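Local coordinates for flagellar biosynthesis protein flhA (Bacillus subtilis, PDB 3MIX) that takes part in exporting flagellar proteins, this chain being the cytosolic domain of a larger membrane protein of the type III secretion system, at residues A[283-288]-A[336-341]; A[291-296]-A[340-345]; A[344-349]-A[360-365]. All blocks are in the same frame, centred on the assembly; numbering follows the deposited sequence.

How the contacts relate
Following the chain from the N terminus, strand 283-288 leads straight into helix 290-299, and both later meet the region around strand 339-341. Contact 1 closes a loop from 283-288 to 336-341 that contains helices 290-299 and 313-332. The loop of contact 2 crosses it, starting inside at 291-296 and closing beyond it at 340-345, with Leu340 and Cys341 shared. Contact 3 follows contact 1 in series; it shares Pro344 and Val345 with contact 2 and closes the short connection, the rest of helix 343-353 and a loop, to strand 362-364. That strand pairs with strand 339-341, where Leu339 O lies 2.7 Å from Leu363 N. Together the contacts join strand 283-288 and helix 290-299 to the beta-alpha-beta unit.

Contact 1 of 3, residues A[283-288]-A[336-341]; sequences LKVVTC and TAILLC
Val286 and Leu339 sit opposite each other at a single parallel bridge, where the backbones of 283-288 and 336-341 run in broadly the same direction, 45° apart end to end. Val286 alone supplies both backbone hydrogen bonds. Val286 N donates to Ile338 O over 3.2 Å, and Val286 O accepts from Leu340 N over 2.9 Å, the latter nearly straight at 166°. The Leu339 CA also comes within 3.4 Å of Val286 O in a CA-H...O contact. The bridge joins two parallel sheets of the cytosolic domain: strand 283-288 lies between 374-375 and 379-380, while 339-341 pairs with 362-364. Helix 313-332 packs on Val286, and helix 343-353 on Leu339.

The side chains packed across the bridge are mostly apolar. Leu339 has CG anti to its own N (chi1 -176°), which brings its CD1 branch to strand 283-288; Leu339 CD1 meets Val286 CG1 at 3.7 Å and lies 3.6 Å from Cys288 SG. On Val285, the two methyls divide the work. Val285 CG1 is pressed against Leu340 CB at 3.6 Å, with the two side chains at about a right angle, while Val285 CG2 reaches Ile338 CG2 at 4.0 Å. Replacing Leu339 by an alanine would probably leave Cys288 SG and Val286 CG1 without their common packing partner and open a gap toward Val349 and Leu353 of the helix behind. Thr287 points its CB away from the other strand, and its OG1 bonds to Ser376 OG.

Contact 2 of 3, residues A[291-296]-A[340-345]; sequences RVEKAI and LCSPPV
Glu293 of helix 290-299 reaches across to Ser342, in the strand-to-helix turn of a beta-alpha-beta unit, just where strand 339-341 gives way to helix 343-353. The acid's chain is bent at chi2 (129°), which swings the carboxylate toward this turn. Ser342 grips one oxygen twice: Ser342 OG donates to Glu293 OE2 over 2.8 Å, and the backbone N of Ser342 donates to the same OE2 over 3.2 Å. Both donors come from the same face of the carboxylate, more than 50° out of its plane. The serine's chi1 of 68° places OG between its backbone N and carbonyl carbon, on the side facing the acid. Glu293 OE1 is buried without a polar partner, with Cys341 CB 3.7 Å from it. The two donors would favour a negative charge on the group, though the unmatched OE1 may work against it.

Val345, near the start of helix 343-353, packs beside it, against the stem of Glu293 and against Ile296. Val345 CG2 lies 3.7 Å from Glu293 CG, and Val345 CG1 presses on Ile296 CG2 at 3.4 Å, tighter than usual for two carbons. Ile296 also packs on Tyr348 and Val349 farther along helix 343-353, so helix 290-299 lies against that helix, while Glu293 touches Cys288 on strand 283-288 and Cys341 is joined through its backbone to Leu363 of strand 362-364.

Contact 3 of 3, residues A[344-349]-A[360-365]; sequences PVRMYV and LPVLSY
Arg346 and Val349 of helix 343-353 pack on strand 362-364, the second strand of the beta-alpha-beta unit 339-341, 343-353, 362-364. Helix segment and strand run antiparallel at 171°, their axes 7.9 Å apart. The tight part lies on the buried face. Val349 CG1 meets Val362 CG1 at 3.9 Å, the two valines crossing at a slant, and Arg346 lays its methylene CG 3.9 Å from Ser364 CB. Looser surroundings begin at the ends: Pro344 is exposed at the helix start, and Tyr365 is exposed beyond the strand end. Met347 turns its CB away from the strand, to helix 257-267.

The arginine's head is buried but well supplied with acids: Glu262 forms a salt bridge with NH2 and Glu233 with NH1, although NH1 is less surely placed. These acids would be expected to balance its charge within the protein. With CG anti to the backbone N (chi1 -168°), the chain, bent at chi2, brings the edge of the guanidinium to the strand backbone at Val362 O and Leu363 CA. There Arg346 NE donates to Val362 O over 3.0 Å, approaching from above the carbonyl plane, 36° out of it.

Contact 1 of 3, residues A[283-288]-A[336-341]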
loop_
_atom_site.group_PDB
_atom_site.type_symbol
_atom_site.label_atom_id
_atom_site.label_comp_id
_atom_site.label_asym_id
_atom_site.label_seq_id
_atom_site.Cartn_x
_atom_site.Cartn_y
_atom_site.Cartn_z
ATOM N N LEU A 283 23.325 -2.695 7.416
ATOM C CA LEU A 283 22.180 -3.070 6.608
ATOM C C LEU A 283 22.614 -3.804 5.338
ATOM O O LEU A 283 23.451 -3.306 4.578
ATOM C CB LEU A 283 21.377 -1.816 6.262
ATOM C CG LEU A 283 20.089 -1.941 5.451
ATOM C CD1 LEU A 283 19.044 -2.768 6.188
ATOM C CD2 LEU A 283 19.572 -0.551 5.138
ATOM N N LYS A 284 22.031 -4.979 5.116
ATOM C CA LYS A 284 22.344 -5.808 3.946
ATOM C C LYS A 284 21.589 -5.303 2.710
ATOM O O LYS A 284 20.364 -5.412 2.639
ATOM C CB LYS A 284 21.997 -7.283 4.206
ATOM C CG LYS A 284 22.122 -7.762 5.660
ATOM C CD LYS A 284 23.548 -8.132 6.049
ATOM C CE LYS A 284 23.555 -8.892 7.368
ATOM N NZ LYS A 284 24.929 -9.244 7.826
ATOM N N VAL A 285 22.327 -4.769 1.738
ATOM C CA VAL A 285 21.734 -4.072 0.590
ATOM C C VAL A 285 22.357 -4.456 -0.759
ATOM O O VAL A 285 23.567 -4.340 -0.945
ATOM C CB VAL A 285 21.837 -2.532 0.777
ATOM C CG1 VAL A 285 21.716 -1.812 -0.547
ATOM C CG2 VAL A 285 20.773 -2.028 1.747
ATOM N N VAL A 286 21.522 -4.906 -1.696
ATOM C CA VAL A 286 21.945 -5.102 -3.088
ATOM C C VAL A 286 22.046 -3.736 -3.766
ATOM O O VAL A 286 21.154 -2.898 -3.616
ATOM C CB VAL A 286 20.948 -6.004 -3.881
ATOM C CG1 VAL A 286 21.357 -6.132 -5.341
ATOM C CG2 VAL A 286 20.849 -7.383 -3.259
ATOM N N THR A 287 23.131 -3.503 -4.496
ATOM C CA THR A 287 23.264 -2.276 -5.279
ATOM C C THR A 287 23.057 -2.546 -6.765
ATOM O O THR A 287 22.799 -3.684 -7.169
ATOM C CB THR A 287 24.619 -1.560 -5.050
ATOM O OG1 THR A 287 25.693 -2.510 -5.110
ATOM C CG2 THR A 287 24.626 -0.837 -3.702
ATOM N N CYS A 288 23.151 -1.488 -7.565
ATOM C CA CYS A 288 22.962 -1.583 -9.003
ATOM C C CYS A 288 24.251 -1.211 -9.722
ATOM O O CYS A 288 24.916 -0.238 -9.348
ATOM C CB CYS A 288 21.815 -0.675 -9.469
ATOM S SG CYS A 288 20.141 -1.253 -9.058
ATOM N N THR A 336 15.757 -9.467 4.732
ATOM C CA THR A 336 14.842 -8.670 3.903
ATOM C C THR A 336 15.624 -8.076 2.734
ATOM O O THR A 336 16.600 -7.341 2.943
ATOM C CB THR A 336 14.214 -7.498 4.709
ATOM O OG1 THR A 336 13.958 -7.905 6.061
ATOM C CG2 THR A 336 12.909 -7.006 4.058
ATOM N N ALA A 337 15.205 -8.392 1.512
ATOM C CA ALA A 337 15.902 -7.911 0.318
ATOM C C ALA A 337 15.553 -6.454 -0.015
ATOM O O ALA A 337 14.387 -6.124 -0.254
ATOM C CB ALA A 337 15.635 -8.832 -0.871
ATOM N N ILE A 338 16.573 -5.595 -0.007
ATOM C CA ILE A 338 16.439 -4.175 -0.340
ATOM C C ILE A 338 17.360 -3.847 -1.515
ATOM O O ILE A 338 18.376 -4.503 -1.685
ATOM C CB ILE A 338 16.763 -3.266 0.886
ATOM C CG1 ILE A 338 15.629 -3.317 1.913
ATOM C CG2 ILE A 338 17.007 -1.811 0.478
ATOM C CD1 ILE A 338 16.010 -3.956 3.224
ATOM N N LEU A 339 17.003 -2.841 -2.315
ATOM C CA LEU A 339 17.816 -2.404 -3.455
ATOM C C LEU A 339 18.146 -0.905 -3.400
ATOM O O LEU A 339 17.247 -0.078 -3.347
ATOM C CB LEU A 339 17.116 -2.752 -4.774
ATOM C CG LEU A 339 17.835 -2.459 -6.096
ATOM C CD1 LEU A 339 19.103 -3.316 -6.252
ATOM C CD2 LEU A 339 16.908 -2.683 -7.270
ATOM N N LEU A 340 19.435 -0.564 -3.411
ATOM C CA LEU A 340 19.870 0.838 -3.458
ATOM C C LEU A 340 20.292 1.250 -4.856
ATOM O O LEU A 340 20.867 0.450 -5.597
ATOM C CB LEU A 340 21.045 1.097 -2.512
ATOM C CG LEU A 340 20.830 1.611 -1.086
ATOM C CD1 LEU A 340 22.189 1.843 -0.434
ATOM C CD2 LEU A 340 19.994 2.890 -1.024
ATOM N N CYS A 341 20.010 2.500 -5.205
ATOM C CA CYS A 341 20.427 3.073 -6.476
ATOM C C CYS A 341 20.466 4.579 -6.333
ATOM O O CYS A 341 20.103 5.111 -5.279
ATOM C CB CYS A 341 19.502 2.645 -7.618
ATOM S SG CYS A 341 17.773 3.133 -7.424
#

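Contact 2 of 3, residues A[291-296]-A[340-345]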
loop_
_atom_site.group_PDB
_atom_site.type_symbol
_atom_site.label_atom_id
_atom_site.label_comp_id
_atom_site.label_asym_id
_atom_site.label_seq_id
_atom_site.Cartn_x
_atom_site.Cartn_y
_atom_site.Cartn_z
ATOM N N ARG A 291 26.412 -0.024 -15.228
ATOM C CA ARG A 291 25.770 -0.412 -16.482
ATOM C C ARG A 291 24.241 -0.359 -16.388
ATOM O O ARG A 291 23.583 0.279 -17.212
ATOM C CB ARG A 291 26.236 -1.809 -16.915
ATOM C CG ARG A 291 27.704 -1.877 -17.359
ATOM C CD ARG A 291 28.022 -3.183 -18.079
ATOM N NE ARG A 291 28.192 -4.315 -17.164
ATOM C CZ ARG A 291 29.364 -4.767 -16.717
ATOM N NH1 ARG A 291 30.498 -4.188 -17.093
ATOM N NH2 ARG A 291 29.403 -5.801 -15.886
ATOM N N VAL A 292 23.686 -1.022 -15.374
ATOM C CA VAL A 292 22.240 -1.052 -15.158
ATOM C C VAL A 292 21.707 0.369 -14.969
ATOM O O VAL A 292 20.670 0.730 -15.519
ATOM C CB VAL A 292 21.869 -1.956 -13.957
ATOM C CG1 VAL A 292 20.424 -1.728 -13.515
ATOM C CG2 VAL A 292 22.085 -3.414 -14.308
ATOM N N GLU A 293 22.459 1.168 -14.221
ATOM C CA GLU A 293 22.119 2.559 -13.952
ATOM C C GLU A 293 22.144 3.434 -15.213
ATOM O O GLU A 293 21.275 4.292 -15.383
ATOM C CB GLU A 293 23.046 3.123 -12.869
ATOM C CG GLU A 293 22.391 4.145 -11.951
ATOM C CD GLU A 293 22.592 3.827 -10.474
ATOM O OE1 GLU A 293 22.251 2.700 -10.050
ATOM O OE2 GLU A 293 23.085 4.704 -9.732
ATOM N N LYS A 294 23.128 3.223 -16.091
ATOM C CA LYS A 294 23.188 3.970 -17.355
ATOM C C LYS A 294 22.099 3.543 -18.351
ATOM O O LYS A 294 21.565 4.379 -19.077
ATOM C CB LYS A 294 24.598 3.924 -17.988
ATOM C CG LYS A 294 24.982 2.622 -18.686
ATOM C CD LYS A 294 24.487 2.567 -20.132
ATOM C CE LYS A 294 24.229 1.128 -20.569
ATOM N NZ LYS A 294 23.226 1.042 -21.677
ATOM N N ALA A 295 21.777 2.248 -18.367
ATOM C CA ALA A 295 20.782 1.686 -19.286
ATOM C C ALA A 295 19.357 2.174 -19.004
ATOM O O ALA A 295 18.552 2.326 -19.927
ATOM C CB ALA A 295 20.838 0.165 -19.260
ATOM N N ILE A 296 19.051 2.406 -17.731
ATOM C CA ILE A 296 17.758 2.967 -17.331
ATOM C C ILE A 296 17.691 4.460 -17.661
ATOM O O ILE A 296 16.692 4.928 -18.209
ATOM C CB ILE A 296 17.445 2.695 -15.831
ATOM C CG1 ILE A 296 16.926 1.267 -15.659
ATOM C CG2 ILE A 296 16.395 3.659 -15.300
ATOM C CD1 ILE A 296 17.274 0.644 -14.340
ATOM N N LEU A 340 19.435 -0.564 -3.411
ATOM C CA LEU A 340 19.870 0.838 -3.458
ATOM C C LEU A 340 20.292 1.250 -4.856
ATOM O O LEU A 340 20.867 0.450 -5.597
ATOM C CB LEU A 340 21.045 1.097 -2.512
ATOM C CG LEU A 340 20.830 1.611 -1.086
ATOM C CD1 LEU A 340 22.189 1.843 -0.434
ATOM C CD2 LEU A 340 19.994 2.890 -1.024
ATOM N N CYS A 341 20.010 2.500 -5.205
ATOM C CA CYS A 341 20.427 3.073 -6.476
ATOM C C CYS A 341 20.466 4.579 -6.333
ATOM O O CYS A 341 20.103 5.111 -5.279
ATOM C CB CYS A 341 19.502 2.645 -7.618
ATOM S SG CYS A 341 17.773 3.133 -7.424
ATOM N N SER A 342 20.920 5.268 -7.375
ATOM C CA SER A 342 21.059 6.717 -7.315
ATOM C C SER A 342 19.698 7.363 -7.473
ATOM O O SER A 342 18.828 6.791 -8.130
ATOM C CB SER A 342 22.044 7.232 -8.373
ATOM O OG SER A 342 21.535 7.059 -9.683
ATOM N N PRO A 343 19.507 8.552 -6.858
ATOM C CA PRO A 343 18.230 9.285 -6.871
ATOM C C PRO A 343 17.554 9.477 -8.243
ATOM O O PRO A 343 16.354 9.213 -8.345
ATOM C CB PRO A 343 18.579 10.638 -6.237
ATOM C CG PRO A 343 19.791 10.385 -5.419
ATOM C CD PRO A 343 20.502 9.190 -5.970
ATOM N N PRO A 344 18.287 9.937 -9.290
ATOM C CA PRO A 344 17.571 10.201 -10.559
ATOM C C PRO A 344 17.049 8.951 -11.277
ATOM O O PRO A 344 16.274 9.062 -12.242
ATOM C CB PRO A 344 18.634 10.901 -11.423
ATOM C CG PRO A 344 19.936 10.442 -10.872
ATOM C CD PRO A 344 19.713 10.321 -9.392
ATOM N N VAL A 345 17.465 7.781 -10.797
ATOM C CA VAL A 345 17.143 6.502 -11.430
ATOM C C VAL A 345 16.101 5.709 -10.622
ATOM O O VAL A 345 15.375 4.867 -11.161
ATOM C CB VAL A 345 18.430 5.658 -11.602
ATOM C CG1 VAL A 345 18.175 4.453 -12.472
ATOM C CG2 VAL A 345 19.542 6.499 -12.217
#

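Contact 3 of 3, residues A[344-349]-A[360-365]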
loop_
_atom_site.group_PDB
_atom_site.type_symbol
_atom_site.label_atom_id
_atom_site.label_comp_id
_atom_site.label_asym_id
_atom_site.label_seq_id
_atom_site.Cartn_x
_atom_site.Cartn_y
_atom_site.Cartn_z
ATOM N N PRO A 344 18.287 9.937 -9.290
ATOM C CA PRO A 344 17.571 10.201 -10.559
ATOM C C PRO A 344 17.049 8.951 -11.277
ATOM O O PRO A 344 16.274 9.062 -12.242
ATOM C CB PRO A 344 18.634 10.901 -11.423
ATOM C CG PRO A 344 19.936 10.442 -10.872
ATOM C CD PRO A 344 19.713 10.321 -9.392
ATOM N N VAL A 345 17.465 7.781 -10.797
ATOM C CA VAL A 345 17.143 6.502 -11.430
ATOM C C VAL A 345 16.101 5.709 -10.622
ATOM O O VAL A 345 15.375 4.867 -11.161
ATOM C CB VAL A 345 18.430 5.658 -11.602
ATOM C CG1 VAL A 345 18.175 4.453 -12.472
ATOM C CG2 VAL A 345 19.542 6.499 -12.217
ATOM N N ARG A 346 16.040 6.004 -9.328
ATOM C CA ARG A 346 15.240 5.276 -8.340
ATOM C C ARG A 346 13.782 5.018 -8.723
ATOM O O ARG A 346 13.316 3.875 -8.704
ATOM C CB ARG A 346 15.290 6.033 -7.028
ATOM C CG ARG A 346 14.753 5.260 -5.884
ATOM C CD ARG A 346 13.682 6.074 -5.206
ATOM N NE ARG A 346 12.741 5.141 -4.638
ATOM C CZ ARG A 346 11.485 4.972 -5.007
ATOM N NH1 ARG A 346 10.806 4.037 -4.390
ATOM N NH2 ARG A 346 10.899 5.720 -5.931
ATOM N N MET A 347 13.067 6.088 -9.050
ATOM C CA MET A 347 11.674 5.997 -9.463
ATOM C C MET A 347 11.497 5.106 -10.712
ATOM O O MET A 347 10.538 4.347 -10.806
ATOM C CB MET A 347 11.095 7.407 -9.653
ATOM C CG MET A 347 10.222 7.597 -10.872
ATOM S SD MET A 347 9.390 9.203 -10.930
ATOM C CE MET A 347 10.778 10.333 -11.009
ATOM N N TYR A 348 12.446 5.162 -11.635
ATOM C CA TYR A 348 12.363 4.339 -12.848
ATOM C C TYR A 348 12.688 2.863 -12.616
ATOM O O TYR A 348 12.055 1.990 -13.204
ATOM C CB TYR A 348 13.225 4.937 -13.957
ATOM C CG TYR A 348 12.796 6.339 -14.341
ATOM C CD1 TYR A 348 11.656 6.548 -15.123
ATOM C CD2 TYR A 348 13.511 7.456 -13.899
ATOM C CE1 TYR A 348 11.249 7.827 -15.476
ATOM C CE2 TYR A 348 13.109 8.745 -14.243
ATOM C CZ TYR A 348 11.979 8.917 -15.031
ATOM O OH TYR A 348 11.576 10.178 -15.386
ATOM N N VAL A 349 13.664 2.589 -11.750
ATOM C CA VAL A 349 13.987 1.213 -11.356
ATOM C C VAL A 349 12.740 0.559 -10.765
ATOM O O VAL A 349 12.406 -0.590 -11.095
ATOM C CB VAL A 349 15.151 1.159 -10.321
ATOM C CG1 VAL A 349 15.397 -0.267 -9.838
ATOM C CG2 VAL A 349 16.421 1.750 -10.902
ATOM N N LEU A 360 9.631 -5.428 -3.500
ATOM C CA LEU A 360 11.058 -5.218 -3.297
ATOM C C LEU A 360 11.308 -3.722 -3.059
ATOM O O LEU A 360 11.147 -2.906 -3.978
ATOM C CB LEU A 360 11.865 -5.696 -4.504
ATOM C CG LEU A 360 13.387 -5.563 -4.365
ATOM C CD1 LEU A 360 13.949 -6.634 -3.442
ATOM C CD2 LEU A 360 14.085 -5.623 -5.718
ATOM N N PRO A 361 11.703 -3.352 -1.828
ATOM C CA PRO A 361 11.951 -1.938 -1.567
ATOM C C PRO A 361 13.127 -1.432 -2.390
ATOM O O PRO A 361 14.228 -2.005 -2.346
ATOM C CB PRO A 361 12.273 -1.899 -0.070
ATOM C CG PRO A 361 11.740 -3.184 0.476
ATOM C CD PRO A 361 11.912 -4.171 -0.624
ATOM N N VAL A 362 12.865 -0.388 -3.170
ATOM C CA VAL A 362 13.885 0.261 -3.970
ATOM C C VAL A 362 14.153 1.623 -3.356
ATOM O O VAL A 362 13.303 2.515 -3.385
ATOM C CB VAL A 362 13.459 0.376 -5.450
ATOM C CG1 VAL A 362 14.550 1.033 -6.290
ATOM C CG2 VAL A 362 13.132 -0.991 -5.991
ATOM N N LEU A 363 15.334 1.767 -2.772
ATOM C CA LEU A 363 15.688 2.996 -2.074
ATOM C C LEU A 363 16.706 3.797 -2.858
ATOM O O LEU A 363 17.391 3.254 -3.714
ATOM C CB LEU A 363 16.229 2.685 -0.677
ATOM C CG LEU A 363 15.324 1.915 0.288
ATOM C CD1 LEU A 363 16.005 1.833 1.653
ATOM C CD2 LEU A 363 13.903 2.534 0.391
ATOM N N SER A 364 16.784 5.089 -2.578
ATOM C CA SER A 364 17.893 5.893 -3.057
ATOM C C SER A 364 18.851 6.235 -1.890
ATOM O O SER A 364 18.446 6.228 -0.722
ATOM C CB SER A 364 17.397 7.137 -3.793
ATOM O OG SER A 364 17.283 8.250 -2.936
ATOM N N TYR A 365 20.110 6.521 -2.218
ATOM C CA TYR A 365 21.137 6.801 -1.208
ATOM C C TYR A 365 20.738 7.951 -0.304
ATOM O O TYR A 365 21.053 7.947 0.881
ATOM C CB TYR A 365 22.491 7.118 -1.863
ATOM C CG TYR A 365 22.937 6.112 -2.899
ATOM C CD1 TYR A 365 23.156 4.778 -2.556
ATOM C CD2 TYR A 365 23.146 6.495 -4.219
ATOM C CE1 TYR A 365 23.567 3.839 -3.509
ATOM C CE2 TYR A 365 23.561 5.568 -5.179
ATOM C CZ TYR A 365 23.764 4.240 -4.818
ATOM O OH TYR A 365 24.168 3.320 -5.767
#